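Local coordinates for concanavalin A-like lectin protein kinase family protein (PDB 6CTH) that probably transfers phosphate from ATP to protein substrates as a plant lectin-receptor-like kinase, and here holds an oxindole inhibitor in its nucleotide pocket, at residues Asn96-Leu99 against Asp100-Ile103; Arg115-Ile118 against Val119-Ala123; Phe203-Val206 against Ala207-Ala211. All blocks are in the same frame, centred on the assembly; numbering follows the deposited sequence.

Contact 1: residues Asn96-Leu99 against Asp100-Ile103; sequences NGSL and DSHI. With FE7 (N-{(3Z)-2-oxo-3-[phenyl({4-[(piperidin-1-yl)methyl]phenyl}amino)methylidene]-2,3-dihydro-1H-indol-5-yl}ethanesulfonamide), chain B.
Ser98 OG donates to Asp100 OD1 at 2.5 Å, a short bond that joins the end of the kinase hinge region to the first turn of helix 99-103, the αD helix of the protein kinase fold. The carboxylate is met on its syn lone pair. Both first torsions place the polar group between backbone N and carbonyl carbon, chi1 50° for Ser98 and 61° for Asp100, which brings OG and OD1 together. A compact hydroxyl suits Ser98, because OG reaches Asp100 OD1 while lying 3.4 Å from C15 on the phenyl ring of FE7. Gly97, with a positive phi of 64°, turns the chain here and passes its CA 3.7 Å from FE7 C18.

His102 folds back over the turn, its imidazole swung beside its own backbone N. NE2 donates to Asn96 O at 2.9 Å, with the acceptor in the ring plane and the donor in the carbonyl plane; the imidazole lies nearly coplanar with the Asn96 peptide and presents its NE2 edge to the oxygen. ND1 is bonded to Ser108 OG, and both ring nitrogens are thereby engaged. Asn96 ND2 is hydrogen-bonded to Asp150 O. Leu99 CD1 packs on Ile103 CG2 at 3.8 Å, the branched chains crossing at an angle in a buried setting. Leu99 O receives both His102 N and Ile103 N, the latter the straighter bond. Water 1 accepts from Ser98 N and is hydrogen-bonded to Ser101 OG at 3.0 Å.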
loop_
_atom_site.group_PDB
_atom_site.type_symbol
_atom_site.label_atom_id
_atom_site.label_comp_id
_atom_site.label_asym_id
_atom_site.label_seq_id
_atom_site.Cartn_x
_atom_site.Cartn_y
_atom_site.Cartn_z
ATOM N N ASN A 96 12.874 -8.126 4.179
ATOM C CA ASN A 96 12.539 -7.843 2.773
ATOM C C ASN A 96 12.017 -6.430 2.490
ATOM O O ASN A 96 11.884 -6.071 1.337
ATOM C CB ASN A 96 11.592 -8.889 2.201
ATOM C CG ASN A 96 12.288 -10.200 1.898
ATOM O OD1 ASN A 96 13.361 -10.234 1.293
ATOM N ND2 ASN A 96 11.693 -11.281 2.345
ATOM N N GLY A 97 11.747 -5.634 3.513
ATOM C CA GLY A 97 11.333 -4.258 3.328
ATOM C C GLY A 97 9.996 -4.054 2.611
ATOM O O GLY A 97 9.095 -4.937 2.677
ATOM N N SER A 98 9.866 -2.904 1.936
ATOM C CA SER A 98 8.613 -2.544 1.327
ATOM C C SER A 98 8.553 -2.945 -0.135
ATOM O O SER A 98 9.565 -3.108 -0.816
ATOM C CB SER A 98 8.268 -1.064 1.514
ATOM O OG SER A 98 9.358 -0.227 1.156
ATOM N N LEU A 99 7.341 -3.092 -0.637
ATOM C CA LEU A 99 7.141 -3.646 -1.961
ATOM C C LEU A 99 7.754 -2.786 -3.090
ATOM O O LEU A 99 8.277 -3.327 -4.083
ATOM C CB LEU A 99 5.646 -3.860 -2.205
ATOM C CG LEU A 99 5.140 -4.335 -3.541
ATOM C CD1 LEU A 99 5.772 -5.662 -3.919
ATOM C CD2 LEU A 99 3.617 -4.472 -3.514
ATOM N N ASP A 100 7.660 -1.480 -2.924
ATOM C CA ASP A 100 8.228 -0.531 -3.902
ATOM C C ASP A 100 9.720 -0.825 -4.208
ATOM O O ASP A 100 10.140 -0.707 -5.349
ATOM C CB ASP A 100 8.017 0.932 -3.444
ATOM C CG ASP A 100 8.698 1.251 -2.128
ATOM O OD1 ASP A 100 8.621 0.428 -1.166
ATOM O OD2 ASP A 100 9.366 2.326 -2.038
ATOM N N SER A 101 10.474 -1.259 -3.203
ATOM C CA SER A 101 11.903 -1.560 -3.340
ATOM C C SER A 101 12.137 -2.715 -4.264
ATOM O O SER A 101 13.151 -2.743 -4.956
ATOM C CB SER A 101 12.541 -1.846 -2.010
ATOM O OG SER A 101 12.513 -0.666 -1.249
ATOM N N HIS A 102 11.173 -3.617 -4.383
ATOM C CA HIS A 102 11.287 -4.767 -5.310
ATOM C C HIS A 102 10.730 -4.480 -6.664
ATOM O O HIS A 102 11.422 -4.643 -7.678
ATOM C CB HIS A 102 10.605 -5.982 -4.733
ATOM C CG HIS A 102 11.235 -6.449 -3.470
ATOM N ND1 HIS A 102 12.056 -7.549 -3.427
ATOM C CD2 HIS A 102 11.118 -6.013 -2.200
ATOM C CE1 HIS A 102 12.418 -7.773 -2.181
ATOM N NE2 HIS A 102 11.880 -6.845 -1.416
ATOM N N ILE A 103 9.527 -3.953 -6.707
ATOM C CA ILE A 103 8.899 -3.760 -8.011
ATOM C C ILE A 103 9.443 -2.593 -8.817
ATOM O O ILE A 103 9.447 -2.674 -10.051
ATOM C CB ILE A 103 7.374 -3.689 -7.938
ATOM C CG1 ILE A 103 6.876 -2.505 -7.107
ATOM C CG2 ILE A 103 6.816 -5.021 -7.466
ATOM C CD1 ILE A 103 5.426 -2.223 -7.461
HETATM C C4 FE7 B . 8.992 -0.972 8.399
HETATM C C14 FE7 B . 10.679 2.199 4.662
HETATM C C5 FE7 B . 8.458 -1.743 9.447
HETATM C C6 FE7 B . 7.271 -1.400 10.071
HETATM C C11 FE7 B . 11.041 -0.101 6.181
HETATM C C7 FE7 B . 6.583 -0.287 9.626
HETATM C C8 FE7 B . 10.366 -2.810 8.859
HETATM C C9 FE7 B . 10.234 -1.611 7.992
HETATM C C10 FE7 B . 11.153 -1.315 7.009
HETATM C C12 FE7 B . 11.205 1.156 6.750
HETATM C C13 FE7 B . 11.022 2.297 5.991
HETATM N N1 FE7 B . 9.293 -2.821 9.684
HETATM N N2 FE7 B . 12.113 -2.213 6.749
HETATM C C3 FE7 B . 8.275 0.137 7.951
HETATM N N3 FE7 B . 17.902 -2.169 3.932
HETATM O O2 FE7 B . 11.269 -3.638 8.851
HETATM C C2 FE7 B . 7.055 0.456 8.548
HETATM N N FE7 B . 6.205 1.482 8.041
HETATM S S FE7 B . 6.398 2.468 6.770
HETATM O O FE7 B . 7.782 2.513 6.420
HETATM O O1 FE7 B . 5.710 3.682 7.075
HETATM C C1 FE7 B . 5.490 1.530 5.588
HETATM C C FE7 B . 4.226 1.054 6.259
HETATM C C16 FE7 B . 10.703 -0.188 4.837
HETATM C C15 FE7 B . 10.521 0.958 4.086
HETATM C C17 FE7 B . 13.240 -2.231 5.897
HETATM C C22 FE7 B . 13.607 -1.135 5.130
HETATM C C21 FE7 B . 14.695 -1.215 4.279
HETATM C C20 FE7 B . 15.435 -2.382 4.172
HETATM C C19 FE7 B . 15.059 -3.472 4.939
HETATM C C18 FE7 B . 13.977 -3.403 5.797
HETATM C C23 FE7 B . 16.632 -2.460 3.255
HETATM C C28 FE7 B . 19.040 -2.404 3.041
HETATM C C27 FE7 B . 20.354 -2.201 3.758
HETATM C C26 FE7 B . 20.439 -0.815 4.360
HETATM C C25 FE7 B . 19.206 -0.508 5.186
HETATM C C24 FE7 B . 17.946 -0.782 4.399
HETATM O O HOH W 1 12.286 -1.253 1.691
#

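Contact 2: residues Arg115-Ile118 against Val119-Ala123; sequences RYRI and VKDLA
Arg115-Ile118 and Val119-Ala123 are successive turns of one regular α-helix, joined by four i to i+4 bonds of 2.9 to 3.1 Å, from Val119 N to Arg115 O, Lys120 N to Tyr116 O, Asp121 N to Arg117 O and Leu122 N to Ile118 O.

Tyr116 and Lys120 make the main side-chain contact. With the Tyr116 ring carried anti to the backbone N (chi1 -157°) and the Lys120 chain extended beyond CG, the two side chains meet at a slant, Lys120 CE coming obliquely to Tyr116 CE2 at 3.5 Å. Of the lysine methylenes CE alone is near the ring; CG lies instead by the backbone carbonyl, 3.5 Å from Tyr116 O. At the far end of the ring Tyr116 OH is hydrogen-bonded to Leu287 O. This is helix 112-132, the αE helix of the kinase C-lobe, whose apolar flank is buried against neighbouring helices: Val119 packs on Leu262 and Phe203, Leu122 on Val206. Apolar Val119 and Leu122 suit a flank covered in this way.

On another flank Arg117 and Asp121 are linked through water 2, which accepts from Arg117 NH2 at 3.2 Å and donates to Asp121 OD2 at 2.6 Å. The two charged groups stay 5.4 Å apart, Arg117 NH2 to Asp121 OD2. Each also has a partner beyond the helix, Ser152 O for Arg117 NH2 and Ala155 N for Asp121 OD2.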
loop_
_atom_site.group_PDB
_atom_site.type_symbol
_atom_site.label_atom_id
_atom_site.label_comp_id
_atom_site.label_asym_id
_atom_site.label_seq_id
_atom_site.Cartn_x
_atom_site.Cartn_y
_atom_site.Cartn_z
ATOM N N ARG A 115 3.697 -12.008 -7.403
ATOM C CA ARG A 115 2.954 -10.767 -7.597
ATOM C C ARG A 115 1.434 -10.921 -7.496
ATOM O O ARG A 115 0.762 -10.100 -6.887
ATOM C CB ARG A 115 3.293 -10.162 -8.958
ATOM C CG ARG A 115 4.692 -9.591 -9.057
ATOM C CD ARG A 115 4.975 -9.073 -10.456
ATOM N NE ARG A 115 6.402 -9.053 -10.742
ATOM C CZ ARG A 115 7.026 -8.068 -11.377
ATOM N NH1 ARG A 115 6.350 -7.013 -11.800
ATOM N NH2 ARG A 115 8.328 -8.142 -11.587
ATOM N N TYR A 116 0.907 -11.983 -8.091
ATOM C CA TYR A 116 -0.538 -12.254 -8.102
ATOM C C TYR A 116 -0.958 -12.566 -6.654
ATOM O O TYR A 116 -2.017 -12.135 -6.233
ATOM C CB TYR A 116 -0.887 -13.391 -9.032
ATOM C CG TYR A 116 -2.324 -13.396 -9.546
ATOM C CD1 TYR A 116 -2.797 -12.377 -10.353
ATOM C CD2 TYR A 116 -3.183 -14.435 -9.262
ATOM C CE1 TYR A 116 -4.090 -12.373 -10.824
ATOM C CE2 TYR A 116 -4.505 -14.449 -9.724
ATOM C CZ TYR A 116 -4.943 -13.409 -10.497
ATOM O OH TYR A 116 -6.206 -13.423 -11.009
ATOM N N ARG A 117 -0.104 -13.270 -5.919
ATOM C CA ARG A 117 -0.367 -13.576 -4.517
ATOM C C ARG A 117 -0.404 -12.296 -3.680
ATOM O O ARG A 117 -1.259 -12.130 -2.823
ATOM C CB ARG A 117 0.695 -14.529 -3.977
ATOM C CG ARG A 117 0.251 -15.326 -2.764
ATOM C CD ARG A 117 1.395 -15.515 -1.785
ATOM N NE ARG A 117 2.396 -16.447 -2.286
ATOM C CZ ARG A 117 3.705 -16.297 -2.119
ATOM N NH1 ARG A 117 4.543 -17.197 -2.608
ATOM N NH2 ARG A 117 4.175 -15.247 -1.467
ATOM N N ILE A 118 0.530 -11.387 -3.947
ATOM C CA ILE A 118 0.590 -10.121 -3.250
ATOM C C ILE A 118 -0.685 -9.312 -3.468
ATOM O O ILE A 118 -1.206 -8.713 -2.530
ATOM C CB ILE A 118 1.857 -9.311 -3.646
ATOM C CG1 ILE A 118 3.122 -9.957 -3.016
ATOM C CG2 ILE A 118 1.739 -7.847 -3.223
ATOM C CD1 ILE A 118 4.445 -9.494 -3.579
ATOM N N VAL A 119 -1.195 -9.270 -4.687
ATOM C CA VAL A 119 -2.408 -8.512 -4.959
ATOM C C VAL A 119 -3.555 -9.143 -4.156
ATOM O O VAL A 119 -4.357 -8.418 -3.566
ATOM C CB VAL A 119 -2.746 -8.493 -6.457
ATOM C CG1 VAL A 119 -4.136 -7.918 -6.712
ATOM C CG2 VAL A 119 -1.699 -7.700 -7.196
ATOM N N LYS A 120 -3.636 -10.465 -4.151
ATOM C CA LYS A 120 -4.712 -11.161 -3.353
ATOM C C LYS A 120 -4.570 -10.862 -1.835
ATOM O O LYS A 120 -5.579 -10.667 -1.142
ATOM C CB LYS A 120 -4.682 -12.655 -3.627
ATOM C CG LYS A 120 -5.213 -13.041 -4.995
ATOM C CD LYS A 120 -5.058 -14.527 -5.200
ATOM C CE LYS A 120 -5.684 -14.941 -6.478
ATOM N NZ LYS A 120 -5.498 -16.418 -6.635
ATOM N N ASP A 121 -3.331 -10.791 -1.356
ATOM C CA ASP A 121 -3.007 -10.450 0.056
ATOM C C ASP A 121 -3.499 -9.052 0.375
ATOM O O ASP A 121 -4.152 -8.827 1.373
ATOM C CB ASP A 121 -1.495 -10.485 0.387
ATOM C CG ASP A 121 -0.888 -11.894 0.500
ATOM O OD1 ASP A 121 -1.639 -12.891 0.590
ATOM O OD2 ASP A 121 0.374 -11.982 0.541
ATOM N N LEU A 122 -3.184 -8.101 -0.511
ATOM C CA LEU A 122 -3.642 -6.734 -0.344
ATOM C C LEU A 122 -5.170 -6.679 -0.386
ATOM O O LEU A 122 -5.766 -5.947 0.437
ATOM C CB LEU A 122 -3.022 -5.808 -1.431
ATOM C CG LEU A 122 -3.480 -4.359 -1.381
ATOM C CD1 LEU A 122 -3.100 -3.696 -0.108
ATOM C CD2 LEU A 122 -2.844 -3.646 -2.582
ATOM N N ALA A 123 -5.804 -7.446 -1.278
ATOM C CA ALA A 123 -7.275 -7.441 -1.385
ATOM C C ALA A 123 -7.911 -7.963 -0.079
ATOM O O ALA A 123 -8.878 -7.383 0.413
ATOM C CB ALA A 123 -7.760 -8.240 -2.564
HETATM O O HOH W 2 2.257 -12.677 -1.178
#

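Contact 3: residues Phe203-Val206 against Ala207-Ala211; sequences FGVV and ALEIA
Phe203 O takes the amide of Ala207 N at 2.8 Å, opening a run of i to i+4 bonds, while the Phe203 side chain touches Cys269 of helix 256-269. Gly204 follows; its carbonyl O is bonded by Leu208 N and has Leu208 CG 3.4 Å away. Val205 O receives Glu209 N at 2.9 Å, and Glu209 CG lies 3.4 Å from the same Val205 O. Val206 makes the apolar side-chain contact of this stretch: CG1, held anti to the backbone N (chi1 166°), meets Ile210 CD1 at 3.7 Å, the two chains crossing obliquely, while Val206 CG2 is 4.0 Å from Glu209 OE1.

Glu209 stretches out beyond CG, and its OE2 is hydrogen-bonded to both Tyr183 OH and Ser216 N, which grip that oxygen in a buried setting. The remaining side chains are apolar, and the small Ala207 and Ala211 let the helix approach Leu262 of helix 256-269. This helix is αF of the protein kinase fold, the largely hydrophobic helix through the middle of the C-lobe.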
loop_
_atom_site.group_PDB
_atom_site.type_symbol
_atom_site.label_atom_id
_atom_site.label_comp_id
_atom_site.label_asym_id
_atom_site.label_seq_id
_atom_site.Cartn_x
_atom_site.Cartn_y
_atom_site.Cartn_z
ATOM N N PHE A 203 -6.162 0.865 -4.651
ATOM C CA PHE A 203 -5.851 -0.548 -4.887
ATOM C C PHE A 203 -5.658 -0.862 -6.393
ATOM O O PHE A 203 -4.746 -1.622 -6.773
ATOM C CB PHE A 203 -6.997 -1.444 -4.289
ATOM C CG PHE A 203 -6.890 -2.907 -4.646
ATOM C CD1 PHE A 203 -6.164 -3.772 -3.867
ATOM C CD2 PHE A 203 -7.503 -3.396 -5.787
ATOM C CE1 PHE A 203 -6.031 -5.118 -4.218
ATOM C CE2 PHE A 203 -7.364 -4.730 -6.150
ATOM C CZ PHE A 203 -6.637 -5.596 -5.355
ATOM N N GLY A 204 -6.539 -0.305 -7.215
ATOM C CA GLY A 204 -6.493 -0.445 -8.708
ATOM C C GLY A 204 -5.146 0.019 -9.237
ATOM O O GLY A 204 -4.498 -0.714 -9.988
ATOM N N VAL A 205 -4.716 1.184 -8.783
ATOM C CA VAL A 205 -3.443 1.756 -9.227
ATOM C C VAL A 205 -2.312 0.827 -8.813
ATOM O O VAL A 205 -1.488 0.440 -9.646
ATOM C CB VAL A 205 -3.200 3.148 -8.663
ATOM C CG1 VAL A 205 -1.820 3.645 -9.069
ATOM C CG2 VAL A 205 -4.271 4.096 -9.126
ATOM N N VAL A 206 -2.343 0.374 -7.559
ATOM C CA VAL A 206 -1.322 -0.540 -7.073
ATOM C C VAL A 206 -1.306 -1.822 -7.897
ATOM O O VAL A 206 -0.252 -2.329 -8.218
ATOM C CB VAL A 206 -1.500 -0.814 -5.552
ATOM C CG1 VAL A 206 -0.669 -2.019 -5.118
ATOM C CG2 VAL A 206 -1.103 0.451 -4.771
ATOM N N ALA A 207 -2.476 -2.397 -8.189
ATOM C CA ALA A 207 -2.560 -3.625 -8.978
ATOM C C ALA A 207 -1.837 -3.448 -10.324
ATOM O O ALA A 207 -1.087 -4.302 -10.755
ATOM C CB ALA A 207 -4.003 -3.990 -9.227
ATOM N N LEU A 208 -2.046 -2.299 -10.941
ATOM C CA LEU A 208 -1.421 -2.013 -12.251
ATOM C C LEU A 208 0.072 -1.780 -12.156
ATOM O O LEU A 208 0.813 -2.149 -13.076
ATOM C CB LEU A 208 -2.136 -0.854 -12.916
ATOM C CG LEU A 208 -3.600 -1.146 -13.259
ATOM C CD1 LEU A 208 -4.291 0.020 -13.895
ATOM C CD2 LEU A 208 -3.784 -2.389 -14.132
ATOM N N GLU A 209 0.525 -1.153 -11.063
ATOM C CA GLU A 209 1.960 -0.995 -10.790
ATOM C C GLU A 209 2.610 -2.350 -10.651
ATOM O O GLU A 209 3.715 -2.565 -11.113
ATOM C CB GLU A 209 2.245 -0.173 -9.532
ATOM C CG GLU A 209 1.792 1.268 -9.616
ATOM C CD GLU A 209 2.035 2.086 -8.399
ATOM O OE1 GLU A 209 1.826 1.528 -7.272
ATOM O OE2 GLU A 209 2.449 3.291 -8.528
ATOM N N ILE A 210 1.951 -3.273 -9.921
ATOM C CA ILE A 210 2.499 -4.599 -9.733
ATOM C C ILE A 210 2.593 -5.416 -11.057
ATOM O O ILE A 210 3.602 -6.069 -11.333
ATOM C CB ILE A 210 1.663 -5.323 -8.653
ATOM C CG1 ILE A 210 1.895 -4.685 -7.298
ATOM C CG2 ILE A 210 1.957 -6.808 -8.571
ATOM C CD1 ILE A 210 0.965 -5.213 -6.202
ATOM N N ALA A 211 1.561 -5.361 -11.874
ATOM C CA ALA A 211 1.554 -6.012 -13.195
ATOM C C ALA A 211 2.680 -5.487 -14.112
ATOM O O ALA A 211 3.311 -6.264 -14.837
ATOM C CB ALA A 211 0.223 -5.768 -13.874
#

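The three contacts follow one another along the chain and converge in the C-lobe, with centres about 14 Å apart for contacts 1 and 2 and for contacts 1 and 3, and about 10 Å for contacts 2 and 3. Leu99 CD2 links them, lying 3.9 Å from Ile118 CG2 and 3.8 Å from Ile210 CD1. Between contacts 2 and 3, Leu122 CD2 meets Phe203 CD1 at 3.6 Å, and Arg115 NH1 probably donates to Ile210 O. Contact 1 borders the inhibitor directly, whereas the side chains of Leu122 and Val206 lie about 11 and 12 Å from it. The magnesium ion, bound by Asp141 and Asp159, is about 12 Å from the side chains of Ser98 and Val206.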